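Local coordinates for putative Ribokinase II (Escherichia coli O6, PDB 3IQ0), which probably phosphorylates a sugar or related small molecule with ATP as phosphate donor, as a PfkB-family carbohydrate kinase of the ribokinase type, at residues L118-D124 and D148-A153. Sequence-based numbering, arbitrary orientation.
Sequences LSAQHVD and DAVKKA
Ala120 and Ala149 bring the loop and the helix together, their CA atoms just 3.5 Å apart, a spacing that small residues on both sides permit. Ala120 sits in a type I turn running from Ser119 to His122, and Lys152 reaches along that turn from the next level of the helix. The Lys152 CB points toward the loop, and with CG anti to the backbone N (chi1 177°) the extended chain carries CD past Val123 CB at 4.1 Å. CE then comes within 3.5 Å of Asp124 O. At the tip, NZ lies 2.8 Å from Ala120 O in a hydrogen bond whose details are doubtful, because that oxygen is modelled too near the lysine's CD. Val123, whose CB touches the lysine chain, divides its branches between two helix residues: CG2 meets Ala149 CB at 4.0 Å, while CG1 rests 4.2 Å from Ala153 CB. Leu118 CG approaches the same Ala149 CB from another direction, at 4.1 Å; Leu118 and Val123 both also pack on Ile57 of strand 54-61. Helix 144-159 connects the neighbouring parallel strands 131-137 and 163-167, so this loop packs against the helix of a beta-alpha-beta crossover in the alpha/beta core of the ribokinase fold.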
loop_
_atom_site.group_PDB
_atom_site.type_symbol
_atom_site.label_atom_id
_atom_site.label_comp_id
_atom_site.label_asym_id
_atom_site.label_seq_id
_atom_site.Cartn_x
_atom_site.Cartn_y
_atom_site.Cartn_z
ATOM N N LEU B 118 4.330 6.147 13.671
ATOM C CA LEU B 118 4.256 7.262 14.609
ATOM C C LEU B 118 4.756 6.817 15.979
ATOM O O LEU B 118 4.176 5.931 16.599
ATOM C CB LEU B 118 2.809 7.748 14.726
ATOM C CG LEU B 118 2.519 9.007 15.550
ATOM C CD1 LEU B 118 3.242 10.193 14.943
ATOM C CD2 LEU B 118 1.020 9.270 15.579
ATOM N N SER B 119 5.831 7.429 16.456
ATOM C CA SER B 119 6.373 7.059 17.757
ATOM C C SER B 119 6.306 8.222 18.735
ATOM O O SER B 119 6.292 9.384 18.334
ATOM C CB SER B 119 7.823 6.581 17.616
ATOM O OG SER B 119 8.660 7.604 17.104
ATOM N N ALA B 120 6.267 7.893 20.023
ATOM C CA ALA B 120 6.203 8.892 21.079
ATOM C C ALA B 120 7.270 9.965 20.904
ATOM O O ALA B 120 7.135 11.071 21.420
ATOM C CB ALA B 120 6.357 8.220 22.437
ATOM N N GLN B 121 8.335 9.646 20.176
ATOM C CA GLN B 121 9.387 10.628 19.968
ATOM C C GLN B 121 9.002 11.563 18.834
ATOM O O GLN B 121 9.353 12.741 18.840
ATOM C CB GLN B 121 10.716 9.942 19.654
ATOM C CG GLN B 121 11.912 10.841 19.910
ATOM C CD GLN B 121 11.884 11.446 21.306
ATOM O OE1 GLN B 121 11.847 10.727 22.307
ATOM N NE2 GLN B 121 11.897 12.773 21.379
ATOM N N HIS B 122 8.277 11.031 17.857
ATOM C CA HIS B 122 7.831 11.832 16.725
ATOM C C HIS B 122 6.837 12.896 17.181
ATOM O O HIS B 122 6.350 13.686 16.372
ATOM C CB HIS B 122 7.199 10.930 15.664
ATOM C CG HIS B 122 8.166 10.452 14.626
ATOM N ND1 HIS B 122 8.080 9.204 14.046
ATOM C CD2 HIS B 122 9.227 11.064 14.049
ATOM C CE1 HIS B 122 9.049 9.067 13.158
ATOM N NE2 HIS B 122 9.759 10.181 13.140
ATOM N N VAL B 123 6.543 12.911 18.480
ATOM C CA VAL B 123 5.619 13.886 19.045
ATOM C C VAL B 123 6.346 15.206 19.265
ATOM O O VAL B 123 6.502 15.983 18.325
ATOM C CB VAL B 123 5.032 13.395 20.387
ATOM C CG1 VAL B 123 4.172 14.477 21.016
ATOM C CG2 VAL B 123 4.195 12.154 20.151
ATOM N N ASP B 124 6.792 15.438 20.502
ATOM C CA ASP B 124 7.511 16.651 20.916
ATOM C C ASP B 124 6.793 17.235 22.130
ATOM O O ASP B 124 6.354 16.503 23.017
ATOM C CB ASP B 124 7.530 17.707 19.800
ATOM C CG ASP B 124 8.760 18.592 19.850
ATOM O OD1 ASP B 124 9.063 19.137 20.928
ATOM O OD2 ASP B 124 9.420 18.745 18.800
ATOM N N ASP B 148 1.648 4.821 22.804
ATOM C CA ASP B 148 2.723 5.530 23.483
ATOM C C ASP B 148 2.772 6.984 23.033
ATOM O O ASP B 148 2.837 7.895 23.859
ATOM C CB ASP B 148 4.066 4.848 23.205
ATOM C CG ASP B 148 4.270 3.596 24.040
ATOM O OD1 ASP B 148 3.303 3.148 24.694
ATOM O OD2 ASP B 148 5.399 3.060 24.040
ATOM N N ALA B 149 2.738 7.195 21.720
ATOM C CA ALA B 149 2.766 8.541 21.163
ATOM C C ALA B 149 1.594 9.334 21.731
ATOM O O ALA B 149 1.749 10.484 22.141
ATOM C CB ALA B 149 2.670 8.481 19.641
ATOM N N VAL B 150 0.424 8.705 21.764
ATOM C CA VAL B 150 -0.770 9.351 22.287
ATOM C C VAL B 150 -0.685 9.605 23.793
ATOM O O VAL B 150 -1.073 10.670 24.267
ATOM C CB VAL B 150 -2.023 8.511 21.977
ATOM C CG1 VAL B 150 -3.234 9.103 22.669
ATOM C CG2 VAL B 150 -2.251 8.470 20.476
ATOM N N LYS B 151 -0.177 8.636 24.547
ATOM C CA LYS B 151 -0.049 8.812 25.994
ATOM C C LYS B 151 0.861 9.995 26.329
ATOM O O LYS B 151 0.556 10.784 27.220
ATOM C CB LYS B 151 0.491 7.535 26.647
ATOM C CG LYS B 151 -0.519 6.396 26.698
ATOM C CD LYS B 151 0.004 5.196 27.480
ATOM C CE LYS B 151 -1.077 4.134 27.629
ATOM N NZ LYS B 151 -0.636 2.954 28.439
ATOM N N LYS B 152 1.971 10.116 25.604
ATOM C CA LYS B 152 2.921 11.203 25.821
ATOM C C LYS B 152 2.264 12.553 25.536
ATOM O O LYS B 152 2.317 13.467 26.357
ATOM C CB LYS B 152 4.139 11.025 24.910
ATOM C CG LYS B 152 5.162 12.148 25.003
ATOM C CD LYS B 152 6.304 11.957 24.009
ATOM C CE LYS B 152 7.187 13.202 23.927
ATOM N NZ LYS B 152 8.335 13.071 22.972
ATOM N N ALA B 153 1.650 12.666 24.363
ATOM C CA ALA B 153 0.979 13.895 23.959
ATOM C C ALA B 153 -0.080 14.281 24.988
ATOM O O ALA B 153 -0.194 15.443 25.364
ATOM C CB ALA B 153 0.337 13.707 22.583
#